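Local coordinates for HpcE (Thermus thermophilus, PDB 1WZO), which probably catalyses an isomerisation step in homoprotocatechuate breakdown, as a 2-hydroxyhepta-2,4-diene-1,7-dioate isomerase of the fumarylacetoacetate hydrolase (FAH) family, at residues Lys82-Tyr87 and Pro241-Pro246; Leu86-Ala91 and Lys146-Phe151; Tyr96-Ala101 and Met228-Glu233; Leu179-His184 and Gly214-Ile219. All blocks are in the same frame, centred on the assembly; numbering follows the deposited sequence.

Overall arrangement
Contacts 1 and 2 lie side by side, about 8 Å between centres, and share L86 and Y87. Strand 85-87 pairs with strand 237-244 in contact 1 and takes a threonine hydroxyl on its other edge in contact 2. Both reach neighbouring subunits. Contacts 2 and 3 are buried. Contact 3 lies closest to the middle, its centre about 7 Å from the centre of the chain, and packs strand 94-104 on strand 227-232 through apolar side chains. Contacts 1 and 4 are partly buried, nearer the surface. Contact 4 is polar, with waters between strand and loop. It touches contact 3 through V98 O and T215 OG1. All four reach the same five-stranded sheet, contacts 1 and 2 through strand 85-87.

Contact 1 (Lys82-Tyr87 and Pro241-Pro246); sequences KGVVLY and PIEEEP
V84 fits against the side of E243. Its CG1 sits across the extended glutamate chain and touches CB, CG and CD, with E243 CD 3.6 Å from V84 CG1. The two side chains cross at about a right angle. The other branch, V84 CG2, meets the ring of P241 at CG, 4.0 Å away. P241 also lodges its CD against the loop before the strand, 3.5 Å from G83 O. On the other face, V85, I242 and Y87 interlock. I242 CG2 fills the notch between two residues of strand 85-87: it is 3.6 Å from V85 O and 3.7 Å from Y87 CB. Y87 turns its CG anti to the backbone N (chi1 -171°), which brings the ring edge beside this methyl. The two segments are parallel neighbours in a five-stranded mixed sheet of the FAH-family domain, and 85-87 is an outermost strand within this chain. V85 N bonds to P241 O, E243 N to V85 O, and Y87 N to E243 O. Y87 N to E243 O is the shortest of the three, at 2.7 Å and nearly straight (172°). Beyond E244 the regular pairing gives out. E245 N makes only a weak bond to Y87 O, and E245 CG is pressed against the same oxygen at 3.0 Å. A water donates to Y87 O at 2.6 Å and to the carboxylate of E244, and accepts from E245 N. V84, L86 and E243 also face the second subunit, where E243 OE1 forms a salt bridge with K9 of that subunit. The carboxylate of E245 reaches K89 N.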
loop_
_atom_site.group_PDB
_atom_site.type_symbol
_atom_site.label_atom_id
_atom_site.label_comp_id
_atom_site.label_asym_id
_atom_site.label_seq_id
_atom_site.Cartn_x
_atom_site.Cartn_y
_atom_site.Cartn_z
ATOM N N LYS B 82 -1.670 -24.460 -1.673
ATOM C CA LYS B 82 -3.004 -25.045 -1.517
ATOM C C LYS B 82 -4.087 -24.364 -2.364
ATOM O O LYS B 82 -5.208 -24.863 -2.459
ATOM C CB LYS B 82 -3.435 -25.041 -0.045
ATOM C CG LYS B 82 -2.541 -25.862 0.880
ATOM C CD LYS B 82 -2.530 -27.327 0.484
ATOM C CE LYS B 82 -1.750 -28.162 1.493
ATOM N NZ LYS B 82 -1.690 -29.599 1.097
ATOM N N GLY B 83 -3.760 -23.224 -2.967
ATOM C CA GLY B 83 -4.728 -22.534 -3.807
ATOM C C GLY B 83 -5.008 -23.339 -5.066
ATOM O O GLY B 83 -4.192 -24.172 -5.467
ATOM N N VAL B 84 -6.151 -23.092 -5.701
ATOM C CA VAL B 84 -6.535 -23.820 -6.909
ATOM C C VAL B 84 -6.136 -23.127 -8.212
ATOM O O VAL B 84 -6.510 -21.974 -8.460
ATOM C CB VAL B 84 -8.068 -24.066 -6.937
ATOM C CG1 VAL B 84 -8.464 -24.770 -8.227
ATOM C CG2 VAL B 84 -8.491 -24.892 -5.729
ATOM N N VAL B 85 -5.375 -23.831 -9.042
ATOM C CA VAL B 85 -4.958 -23.288 -10.332
ATOM C C VAL B 85 -6.091 -23.521 -11.321
ATOM O O VAL B 85 -6.649 -24.621 -11.390
ATOM C CB VAL B 85 -3.683 -23.988 -10.854
ATOM C CG1 VAL B 85 -3.416 -23.585 -12.312
ATOM C CG2 VAL B 85 -2.493 -23.609 -9.977
ATOM N N LEU B 86 -6.437 -22.489 -12.085
ATOM C CA LEU B 86 -7.510 -22.603 -13.061
ATOM C C LEU B 86 -6.954 -22.958 -14.433
ATOM O O LEU B 86 -6.103 -22.252 -14.983
ATOM C CB LEU B 86 -8.304 -21.289 -13.124
ATOM C CG LEU B 86 -8.930 -20.882 -11.786
ATOM C CD1 LEU B 86 -9.528 -19.494 -11.890
ATOM C CD2 LEU B 86 -9.988 -21.893 -11.385
ATOM N N TYR B 87 -7.440 -24.065 -14.981
ATOM C CA TYR B 87 -7.005 -24.538 -16.290
ATOM C C TYR B 87 -7.779 -23.788 -17.383
ATOM O O TYR B 87 -9.004 -23.759 -17.370
ATOM C CB TYR B 87 -7.249 -26.048 -16.379
ATOM C CG TYR B 87 -6.657 -26.722 -17.597
ATOM C CD1 TYR B 87 -7.287 -26.641 -18.839
ATOM C CD2 TYR B 87 -5.477 -27.458 -17.501
ATOM C CE1 TYR B 87 -6.756 -27.284 -19.956
ATOM C CE2 TYR B 87 -4.936 -28.106 -18.610
ATOM C CZ TYR B 87 -5.584 -28.016 -19.833
ATOM O OH TYR B 87 -5.069 -28.671 -20.929
ATOM N N PRO B 241 -3.825 -27.964 -6.576
ATOM C CA PRO B 241 -4.646 -28.800 -7.445
ATOM C C PRO B 241 -5.088 -27.919 -8.616
ATOM O O PRO B 241 -4.984 -26.688 -8.545
ATOM C CB PRO B 241 -5.800 -29.208 -6.539
ATOM C CG PRO B 241 -5.965 -28.018 -5.649
ATOM C CD PRO B 241 -4.540 -27.625 -5.331
ATOM N N ILE B 242 -5.567 -28.548 -9.682
ATOM C CA ILE B 242 -6.018 -27.832 -10.869
ATOM C C ILE B 242 -7.494 -28.114 -11.134
ATOM O O ILE B 242 -7.945 -29.253 -11.023
ATOM C CB ILE B 242 -5.230 -28.275 -12.109
ATOM C CG1 ILE B 242 -3.733 -28.106 -11.859
ATOM C CG2 ILE B 242 -5.682 -27.478 -13.323
ATOM C CD1 ILE B 242 -2.871 -28.684 -12.954
ATOM N N GLU B 243 -8.238 -27.066 -11.475
ATOM C CA GLU B 243 -9.661 -27.178 -11.774
ATOM C C GLU B 243 -9.921 -26.423 -13.072
ATOM O O GLU B 243 -9.161 -25.525 -13.437
ATOM C CB GLU B 243 -10.506 -26.552 -10.656
ATOM C CG GLU B 243 -10.727 -27.414 -9.427
ATOM C CD GLU B 243 -11.524 -26.684 -8.359
ATOM O OE1 GLU B 243 -12.259 -25.737 -8.716
ATOM O OE2 GLU B 243 -11.433 -27.056 -7.166
ATOM N N GLU B 244 -10.987 -26.789 -13.770
ATOM C CA GLU B 244 -11.328 -26.111 -15.012
ATOM C C GLU B 244 -12.023 -24.799 -14.689
ATOM O O GLU B 244 -12.659 -24.665 -13.642
ATOM C CB GLU B 244 -12.251 -26.976 -15.863
ATOM C CG GLU B 244 -11.625 -28.270 -16.327
ATOM C CD GLU B 244 -11.949 -28.569 -17.771
ATOM O OE1 GLU B 244 -11.544 -27.767 -18.643
ATOM O OE2 GLU B 244 -12.609 -29.597 -18.033
ATOM N N GLU B 245 -11.898 -23.826 -15.585
ATOM C CA GLU B 245 -12.533 -22.535 -15.377
ATOM C C GLU B 245 -14.040 -22.738 -15.365
ATOM O O GLU B 245 -14.547 -23.714 -15.923
ATOM C CB GLU B 245 -12.148 -21.564 -16.493
ATOM C CG GLU B 245 -10.653 -21.396 -16.661
ATOM C CD GLU B 245 -10.289 -20.358 -17.704
ATOM O OE1 GLU B 245 -10.783 -20.454 -18.851
ATOM O OE2 GLU B 245 -9.497 -19.450 -17.374
ATOM N N PRO B 246 -14.777 -21.820 -14.723
ATOM C CA PRO B 246 -16.236 -21.926 -14.658
ATOM C C PRO B 246 -16.867 -22.056 -16.040
ATOM O O PRO B 246 -17.681 -22.987 -16.223
ATOM C CB PRO B 246 -16.643 -20.640 -13.937
ATOM C CG PRO B 246 -15.545 -19.681 -14.294
ATOM C CD PRO B 246 -14.321 -20.545 -14.144
ATOM O OXT PRO B 246 -16.538 -21.231 -16.921
HETATM O O HOH W 1 -11.068 -25.210 -18.127
#

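Contact 2 (Leu86-Ala91 and Lys146-Phe151); sequences LYPKGA and KGRDTF
The backbone passes closest at L86 and T150, with 6.3 Å between their CA atoms, where the end of strand 85-87 runs by a type II turn from R148 to F151. L86 N donates to T150 OG1 at 3.0 Å, and the bond is almost straight (177°). T150 has OG1 between its backbone N and carbonyl carbon (chi1 77°). This leaves CG2 to meet the leucine side chain, 4.0 Å from L86 CD1, and the two side chains cross at about a right angle. Next along, L86 O lies at the edge of the F151 ring, near its plane, 3.4 Å from CE2. P88 then reaches both aromatic and arginine: its CG is 3.7 Å from F151 CZ and 3.4 Å from R148 NE. R148 CD covers one face of the F151 ring, toward the rim. The arginine bends at chi3, and its NH1 bonds to R144 O. D149 points elsewhere, to salt bridges with K109 of the third subunit and R11 of the second. P88 starts a second type II turn, closed by A91 N to P88 O. The arrangement is that of a strand edge bonded by a turn side chain, joining two type II turns beside the subunit interfaces of this FAH-family tetramer.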
loop_
_atom_site.group_PDB
_atom_site.type_symbol
_atom_site.label_atom_id
_atom_site.label_comp_id
_atom_site.label_asym_id
_atom_site.label_seq_id
_atom_site.Cartn_x
_atom_site.Cartn_y
_atom_site.Cartn_z
ATOM N N LEU B 86 -6.437 -22.489 -12.085
ATOM C CA LEU B 86 -7.510 -22.603 -13.061
ATOM C C LEU B 86 -6.954 -22.958 -14.433
ATOM O O LEU B 86 -6.103 -22.252 -14.983
ATOM C CB LEU B 86 -8.304 -21.289 -13.124
ATOM C CG LEU B 86 -8.930 -20.882 -11.786
ATOM C CD1 LEU B 86 -9.528 -19.494 -11.890
ATOM C CD2 LEU B 86 -9.988 -21.893 -11.385
ATOM N N TYR B 87 -7.440 -24.065 -14.981
ATOM C CA TYR B 87 -7.005 -24.538 -16.290
ATOM C C TYR B 87 -7.779 -23.788 -17.383
ATOM O O TYR B 87 -9.004 -23.759 -17.370
ATOM C CB TYR B 87 -7.249 -26.048 -16.379
ATOM C CG TYR B 87 -6.657 -26.722 -17.597
ATOM C CD1 TYR B 87 -7.287 -26.641 -18.839
ATOM C CD2 TYR B 87 -5.477 -27.458 -17.501
ATOM C CE1 TYR B 87 -6.756 -27.284 -19.956
ATOM C CE2 TYR B 87 -4.936 -28.106 -18.610
ATOM C CZ TYR B 87 -5.584 -28.016 -19.833
ATOM O OH TYR B 87 -5.069 -28.671 -20.929
ATOM N N PRO B 88 -7.067 -23.166 -18.339
ATOM C CA PRO B 88 -7.719 -22.421 -19.424
ATOM C C PRO B 88 -8.661 -23.293 -20.237
ATOM O O PRO B 88 -8.255 -24.327 -20.769
ATOM C CB PRO B 88 -6.543 -21.924 -20.259
ATOM C CG PRO B 88 -5.446 -21.784 -19.249
ATOM C CD PRO B 88 -5.604 -23.051 -18.442
ATOM N N LYS B 89 -9.914 -22.866 -20.336
ATOM C CA LYS B 89 -10.925 -23.606 -21.085
ATOM C C LYS B 89 -10.465 -23.907 -22.505
ATOM O O LYS B 89 -10.107 -22.997 -23.252
ATOM C CB LYS B 89 -12.225 -22.800 -21.141
ATOM C CG LYS B 89 -13.386 -23.529 -21.805
ATOM C CD LYS B 89 -13.822 -24.731 -20.977
ATOM C CE LYS B 89 -14.166 -24.314 -19.551
ATOM N NZ LYS B 89 -15.123 -23.174 -19.539
ATOM N N GLY B 90 -10.470 -25.184 -22.872
ATOM C CA GLY B 90 -10.071 -25.576 -24.212
ATOM C C GLY B 90 -8.580 -25.711 -24.477
ATOM O O GLY B 90 -8.183 -26.164 -25.552
ATOM N N ALA B 91 -7.747 -25.315 -23.519
ATOM C CA ALA B 91 -6.301 -25.419 -23.697
ATOM C C ALA B 91 -5.897 -26.888 -23.756
ATOM O O ALA B 91 -6.437 -27.719 -23.025
ATOM C CB ALA B 91 -5.578 -24.726 -22.549
ATOM N N LYS B 146 1.458 -16.806 -20.097
ATOM C CA LYS B 146 2.096 -16.893 -18.784
ATOM C C LYS B 146 1.458 -16.063 -17.677
ATOM O O LYS B 146 1.525 -16.443 -16.506
ATOM C CB LYS B 146 3.556 -16.446 -18.893
ATOM C CG LYS B 146 4.372 -17.149 -19.958
ATOM C CD LYS B 146 4.878 -18.495 -19.474
ATOM C CE LYS B 146 5.943 -18.330 -18.398
ATOM N NZ LYS B 146 6.385 -19.655 -17.872
ATOM N N GLY B 147 0.856 -14.934 -18.049
ATOM C CA GLY B 147 0.283 -14.033 -17.061
ATOM C C GLY B 147 -1.176 -14.174 -16.685
ATOM O O GLY B 147 -1.800 -13.202 -16.247
ATOM N N ARG B 148 -1.718 -15.377 -16.830
ATOM C CA ARG B 148 -3.114 -15.634 -16.500
ATOM C C ARG B 148 -3.342 -15.721 -14.989
ATOM O O ARG B 148 -2.430 -16.069 -14.236
ATOM C CB ARG B 148 -3.562 -16.944 -17.154
ATOM C CG ARG B 148 -3.158 -17.073 -18.623
ATOM C CD ARG B 148 -3.617 -18.402 -19.201
ATOM N NE ARG B 148 -5.059 -18.431 -19.443
ATOM C CZ ARG B 148 -5.657 -17.849 -20.479
ATOM N NH1 ARG B 148 -4.942 -17.188 -21.377
ATOM N NH2 ARG B 148 -6.975 -17.931 -20.618
ATOM N N ASP B 149 -4.556 -15.398 -14.546
ATOM C CA ASP B 149 -4.883 -15.485 -13.123
ATOM C C ASP B 149 -4.579 -16.907 -12.611
ATOM O O ASP B 149 -4.897 -17.901 -13.272
ATOM C CB ASP B 149 -6.364 -15.174 -12.883
ATOM C CG ASP B 149 -6.709 -13.695 -13.079
ATOM O OD1 ASP B 149 -5.793 -12.860 -13.243
ATOM O OD2 ASP B 149 -7.918 -13.373 -13.053
ATOM N N THR B 150 -3.958 -16.971 -11.438
ATOM C CA THR B 150 -3.569 -18.210 -10.750
ATOM C C THR B 150 -2.388 -18.962 -11.351
ATOM O O THR B 150 -2.058 -20.052 -10.877
ATOM C CB THR B 150 -4.728 -19.248 -10.621
ATOM O OG1 THR B 150 -4.933 -19.919 -11.873
ATOM C CG2 THR B 150 -6.015 -18.576 -10.157
ATOM N N PHE B 151 -1.739 -18.398 -12.366
ATOM C CA PHE B 151 -0.616 -19.095 -12.977
ATOM C C PHE B 151 0.734 -18.947 -12.282
ATOM O O PHE B 151 1.772 -19.266 -12.865
ATOM C CB PHE B 151 -0.481 -18.728 -14.462
ATOM C CG PHE B 151 -1.181 -19.693 -15.388
ATOM C CD1 PHE B 151 -0.677 -19.948 -16.660
ATOM C CD2 PHE B 151 -2.329 -20.370 -14.972
ATOM C CE1 PHE B 151 -1.302 -20.873 -17.512
ATOM C CE2 PHE B 151 -2.963 -21.294 -15.811
ATOM C CZ PHE B 151 -2.446 -21.546 -17.083
#

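Contact 3 (Tyr96-Ala101 and Met228-Glu233); sequences YEVELA and MRLEIE
Two beta sheets pack face to face here, in the manner of the beta-sandwich core of the FAH-family domain. Y96, V98 and L100 of strand 94-104 meet M228, L230 and I232 of strand 227-232. The strand axes come within 7.6 Å and run 45° apart. V98 and L230 hold the middle. Their side chains slide past each other in opposite directions, and L230 CD2 lies 3.7 Å from V98 CB and 3.6 Å from V98 CA. V98 CG1 lies between the backbone N and the carbonyl carbon (chi1 57°). That leaves V98 CG2 anti to the N, where it packs on L230 CG at 3.8 Å. I232 extends its chain to the next residues: CD1 reaches E99 O at 3.5 Å and also touches L100 CA. At the Y96 end, M228 SD lies 3.8 Å from Y96 CB; the bend at chi3 (-67°) turns CE toward I242 of the adjoining strand. The hydroxyl of Y96 continues to Q181 OE1 in strand 178-184. E97 and E99 start away from this interface, and their carboxylates lie close to that of D128, an acidic cluster consistent with the metal site of FAH-family enzymes. Over this part of strand 94-104 one side is apolar and the other acidic. The contact is held by buried methyl, methylene and thioether groups, so its fit depends on the shapes of the side chains rather than on directed bonds.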
loop_
_atom_site.group_PDB
_atom_site.type_symbol
_atom_site.label_atom_id
_atom_site.label_comp_id
_atom_site.label_asym_id
_atom_site.label_seq_id
_atom_site.Cartn_x
_atom_site.Cartn_y
_atom_site.Cartn_z
ATOM N N TYR B 96 3.536 -27.144 -15.898
ATOM C CA TYR B 96 3.986 -26.536 -14.654
ATOM C C TYR B 96 5.460 -26.249 -14.922
ATOM O O TYR B 96 6.030 -26.768 -15.885
ATOM C CB TYR B 96 3.851 -27.516 -13.470
ATOM C CG TYR B 96 4.833 -28.682 -13.504
ATOM C CD1 TYR B 96 6.201 -28.478 -13.301
ATOM C CD2 TYR B 96 4.401 -29.976 -13.816
ATOM C CE1 TYR B 96 7.119 -29.527 -13.421
ATOM C CE2 TYR B 96 5.313 -31.033 -13.937
ATOM C CZ TYR B 96 6.667 -30.798 -13.744
ATOM O OH TYR B 96 7.578 -31.820 -13.904
ATOM N N GLU B 97 6.073 -25.415 -14.094
ATOM C CA GLU B 97 7.495 -25.111 -14.224
ATOM C C GLU B 97 8.036 -24.872 -12.820
ATOM O O GLU B 97 7.752 -23.842 -12.208
ATOM C CB GLU B 97 7.736 -23.871 -15.108
ATOM C CG GLU B 97 7.502 -24.125 -16.600
ATOM C CD GLU B 97 8.046 -23.023 -17.506
ATOM O OE1 GLU B 97 7.936 -23.164 -18.744
ATOM O OE2 GLU B 97 8.581 -22.020 -16.994
ATOM N N VAL B 98 8.800 -25.829 -12.293
ATOM C CA VAL B 98 9.355 -25.669 -10.953
ATOM C C VAL B 98 10.585 -24.768 -11.008
ATOM O O VAL B 98 11.553 -25.051 -11.716
ATOM C CB VAL B 98 9.703 -27.051 -10.301
ATOM C CG1 VAL B 98 10.679 -27.825 -11.170
ATOM C CG2 VAL B 98 10.260 -26.836 -8.903
ATOM N N GLU B 99 10.540 -23.664 -10.271
ATOM C CA GLU B 99 11.655 -22.728 -10.289
ATOM C C GLU B 99 11.998 -22.153 -8.932
ATOM O O GLU B 99 11.129 -21.957 -8.078
ATOM C CB GLU B 99 11.351 -21.558 -11.246
ATOM C CG GLU B 99 10.685 -21.974 -12.549
ATOM C CD GLU B 99 10.648 -20.856 -13.586
ATOM O OE1 GLU B 99 10.986 -19.703 -13.248
ATOM O OE2 GLU B 99 10.279 -21.136 -14.742
ATOM N N LEU B 100 13.284 -21.888 -8.737
ATOM C CA LEU B 100 13.750 -21.271 -7.509
ATOM C C LEU B 100 13.383 -19.796 -7.653
ATOM O O LEU B 100 13.705 -19.173 -8.669
ATOM C CB LEU B 100 15.271 -21.396 -7.381
ATOM C CG LEU B 100 15.924 -20.632 -6.223
ATOM C CD1 LEU B 100 15.463 -21.211 -4.886
ATOM C CD2 LEU B 100 17.444 -20.715 -6.351
ATOM N N ALA B 101 12.701 -19.254 -6.650
ATOM C CA ALA B 101 12.299 -17.850 -6.650
ATOM C C ALA B 101 13.175 -17.092 -5.658
ATOM O O ALA B 101 13.333 -17.510 -4.510
ATOM C CB ALA B 101 10.828 -17.725 -6.261
ATOM N N MET B 228 -0.472 -30.730 -8.195
ATOM C CA MET B 228 0.944 -30.466 -8.387
ATOM C C MET B 228 1.644 -30.189 -7.067
ATOM O O MET B 228 1.169 -29.390 -6.254
ATOM C CB MET B 228 1.133 -29.270 -9.325
ATOM C CG MET B 228 0.478 -29.442 -10.686
ATOM S SD MET B 228 0.547 -27.930 -11.681
ATOM C CE MET B 228 -0.523 -26.879 -10.715
ATOM N N ARG B 229 2.766 -30.869 -6.847
ATOM C CA ARG B 229 3.547 -30.661 -5.638
ATOM C C ARG B 229 4.990 -30.430 -6.052
ATOM O O ARG B 229 5.677 -31.344 -6.516
ATOM C CB ARG B 229 3.466 -31.867 -4.698
ATOM C CG ARG B 229 4.070 -31.594 -3.326
ATOM C CD ARG B 229 4.042 -32.833 -2.453
ATOM N NE ARG B 229 4.981 -33.847 -2.919
ATOM C CZ ARG B 229 4.736 -35.153 -2.907
ATOM N NH1 ARG B 229 3.573 -35.608 -2.460
ATOM N NH2 ARG B 229 5.660 -36.008 -3.333
ATOM N N LEU B 230 5.440 -29.192 -5.892
ATOM C CA LEU B 230 6.795 -28.821 -6.246
ATOM C C LEU B 230 7.645 -28.716 -4.991
ATOM O O LEU B 230 7.202 -28.194 -3.967
ATOM C CB LEU B 230 6.796 -27.485 -7.003
ATOM C CG LEU B 230 6.500 -27.547 -8.505
ATOM C CD1 LEU B 230 5.238 -28.356 -8.772
ATOM C CD2 LEU B 230 6.362 -26.125 -9.046
ATOM N N GLU B 231 8.870 -29.215 -5.080
ATOM C CA GLU B 231 9.783 -29.187 -3.948
ATOM C C GLU B 231 11.171 -28.729 -4.360
ATOM O O GLU B 231 11.643 -29.039 -5.452
ATOM C CB GLU B 231 9.872 -30.579 -3.307
ATOM C CG GLU B 231 8.608 -31.021 -2.583
ATOM C CD GLU B 231 8.703 -32.449 -2.048
ATOM O OE1 GLU B 231 9.779 -32.826 -1.539
ATOM O OE2 GLU B 231 7.700 -33.186 -2.130
ATOM N N ILE B 232 11.804 -27.958 -3.487
ATOM C CA ILE B 232 13.155 -27.483 -3.721
ATOM C C ILE B 232 13.902 -27.685 -2.414
ATOM O O ILE B 232 13.383 -27.390 -1.336
ATOM C CB ILE B 232 13.207 -25.990 -4.102
ATOM C CG1 ILE B 232 12.458 -25.756 -5.420
ATOM C CG2 ILE B 232 14.656 -25.552 -4.253
ATOM C CD1 ILE B 232 12.595 -24.330 -5.963
ATOM N N GLU B 233 15.120 -28.199 -2.524
ATOM C CA GLU B 233 15.964 -28.478 -1.372
ATOM C C GLU B 233 15.907 -27.398 -0.294
ATOM O O GLU B 233 16.305 -26.254 -0.529
ATOM C CB GLU B 233 17.410 -28.666 -1.842
ATOM C CG GLU B 233 18.322 -29.333 -0.813
ATOM C CD GLU B 233 19.723 -29.557 -1.345
ATOM O OE1 GLU B 233 19.912 -29.485 -2.580
ATOM O OE2 GLU B 233 20.635 -29.818 -0.529
#

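Contact 4 (Leu179-His184 and Gly214-Ile219); sequences LRQEGH and GTPKGI
Strand 178-184 has a classic beta bulge, R180 and Q181 opposite A173, where it meets the P216-I219 loop. The strand is outermost within this chain in its five-stranded sheet of the FAH-family domain, and the two segments run nearly opposite ways. Q181 reaches deepest into the loop. With CG anti to its backbone N (chi1 167°) and the chain extended, it enters the bend of the loop. Q181 NE2 donates to P216 O at 2.8 Å through a bent bond (143°). The acceptor lies in the amide plane, but Q181 NE2 sits above the plane of the P216 carbonyl, 58° out of it. K217 O is 3.2 Å from Q181 NE2. G218 offers no side chain here, and its CA comes within 3.5 Å of Q181 NE2. R180 bends at chi2 and turns the edge of its guanidinium to I219 O, which accepts from R180 NH1 at 3.0 Å, again from above the carbonyl plane. The same NH1 also bonds to Q221 O. A water joins R180 O to I219 N. A second water donates to Q181 OE1 and to T215 OG1, at 2.7 Å from each.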
loop_
_atom_site.group_PDB
_atom_site.type_symbol
_atom_site.label_atom_id
_atom_site.label_comp_id
_atom_site.label_asym_id
_atom_site.label_seq_id
_atom_site.Cartn_x
_atom_site.Cartn_y
_atom_site.Cartn_z
ATOM N N LEU B 179 6.531 -38.721 -8.932
ATOM C CA LEU B 179 7.672 -37.912 -9.335
ATOM C C LEU B 179 7.702 -37.762 -10.849
ATOM O O LEU B 179 7.782 -38.748 -11.582
ATOM C CB LEU B 179 8.974 -38.554 -8.854
ATOM C CG LEU B 179 10.271 -37.800 -9.159
ATOM C CD1 LEU B 179 10.274 -36.454 -8.450
ATOM C CD2 LEU B 179 11.458 -38.639 -8.708
ATOM N N ARG B 180 7.635 -36.519 -11.312
ATOM C CA ARG B 180 7.645 -36.231 -12.739
ATOM C C ARG B 180 8.998 -35.747 -13.233
ATOM O O ARG B 180 9.391 -36.025 -14.368
ATOM C CB ARG B 180 6.614 -35.146 -13.065
ATOM C CG ARG B 180 5.174 -35.598 -13.117
ATOM C CD ARG B 180 4.910 -36.502 -14.311
ATOM N NE ARG B 180 3.486 -36.536 -14.634
ATOM C CZ ARG B 180 2.846 -35.574 -15.296
ATOM N NH1 ARG B 180 3.503 -34.498 -15.717
ATOM N NH2 ARG B 180 1.543 -35.682 -15.526
ATOM N N GLN B 181 9.718 -35.030 -12.379
ATOM C CA GLN B 181 10.983 -34.461 -12.803
ATOM C C GLN B 181 11.947 -34.114 -11.679
ATOM O O GLN B 181 11.538 -33.805 -10.560
ATOM C CB GLN B 181 10.666 -33.210 -13.633
ATOM C CG GLN B 181 11.813 -32.275 -13.923
ATOM C CD GLN B 181 11.345 -31.044 -14.688
ATOM O OE1 GLN B 181 10.289 -30.478 -14.391
ATOM N NE2 GLN B 181 12.131 -30.620 -15.668
ATOM N N GLU B 182 13.234 -34.169 -12.002
ATOM C CA GLU B 182 14.298 -33.835 -11.065
ATOM C C GLU B 182 15.299 -32.929 -11.769
ATOM O O GLU B 182 15.716 -33.201 -12.893
ATOM C CB GLU B 182 15.021 -35.093 -10.572
ATOM C CG GLU B 182 14.223 -35.941 -9.598
ATOM C CD GLU B 182 15.057 -37.052 -8.980
ATOM O OE1 GLU B 182 15.569 -37.904 -9.738
ATOM O OE2 GLU B 182 15.203 -37.071 -7.739
ATOM N N GLY B 183 15.679 -31.847 -11.103
ATOM C CA GLY B 183 16.636 -30.925 -11.679
ATOM C C GLY B 183 17.545 -30.387 -10.599
ATOM O O GLY B 183 17.390 -30.727 -9.427
ATOM N N HIS B 184 18.491 -29.541 -10.981
ATOM C CA HIS B 184 19.413 -28.970 -10.012
ATOM C C HIS B 184 19.801 -27.554 -10.425
ATOM O O HIS B 184 20.126 -27.303 -11.584
ATOM C CB HIS B 184 20.650 -29.866 -9.890
ATOM C CG HIS B 184 21.421 -29.652 -8.627
ATOM N ND1 HIS B 184 22.431 -28.720 -8.520
ATOM C CD2 HIS B 184 21.285 -30.203 -7.399
ATOM C CE1 HIS B 184 22.882 -28.706 -7.278
ATOM N NE2 HIS B 184 22.202 -29.595 -6.577
ATOM N N GLY B 214 13.898 -19.734 -13.788
ATOM C CA GLY B 214 13.763 -20.677 -14.886
ATOM C C GLY B 214 13.632 -22.122 -14.455
ATOM O O GLY B 214 13.619 -22.426 -13.260
ATOM N N THR B 215 13.544 -23.017 -15.433
ATOM C CA THR B 215 13.399 -24.440 -15.148
ATOM C C THR B 215 13.902 -25.293 -16.309
ATOM O O THR B 215 13.910 -24.855 -17.461
ATOM C CB THR B 215 11.914 -24.801 -14.895
ATOM O OG1 THR B 215 11.827 -26.023 -14.157
ATOM C CG2 THR B 215 11.170 -24.968 -16.219
ATOM N N PRO B 216 14.348 -26.525 -16.015
ATOM C CA PRO B 216 14.835 -27.412 -17.079
ATOM C C PRO B 216 13.634 -28.087 -17.743
ATOM O O PRO B 216 12.597 -28.263 -17.107
ATOM C CB PRO B 216 15.710 -28.404 -16.320
ATOM C CG PRO B 216 15.002 -28.518 -15.005
ATOM C CD PRO B 216 14.661 -27.076 -14.686
ATOM N N LYS B 217 13.757 -28.440 -19.018
ATOM C CA LYS B 217 12.659 -29.110 -19.711
ATOM C C LYS B 217 12.424 -30.471 -19.071
ATOM O O LYS B 217 13.355 -31.096 -18.564
ATOM C CB LYS B 217 12.981 -29.316 -21.193
ATOM C CG LYS B 217 12.972 -28.057 -22.045
ATOM C CD LYS B 217 13.201 -28.415 -23.512
ATOM C CE LYS B 217 13.290 -27.178 -24.393
ATOM N NZ LYS B 217 13.568 -27.526 -25.820
ATOM N N GLY B 218 11.175 -30.926 -19.100
ATOM C CA GLY B 218 10.838 -32.216 -18.532
ATOM C C GLY B 218 9.421 -32.605 -18.902
ATOM O O GLY B 218 8.776 -31.914 -19.684
ATOM N N ILE B 219 8.937 -33.716 -18.354
ATOM C CA ILE B 219 7.575 -34.170 -18.624
ATOM C C ILE B 219 6.699 -33.379 -17.660
ATOM O O ILE B 219 6.330 -33.862 -16.588
ATOM C CB ILE B 219 7.440 -35.685 -18.352
ATOM C CG1 ILE B 219 8.538 -36.439 -19.108
ATOM C CG2 ILE B 219 6.065 -36.181 -18.787
ATOM C CD1 ILE B 219 8.521 -36.212 -20.613
HETATM O O HOH W 2 10.916 -34.563 -16.408
HETATM O O HOH W 3 9.845 -27.831 -14.676
#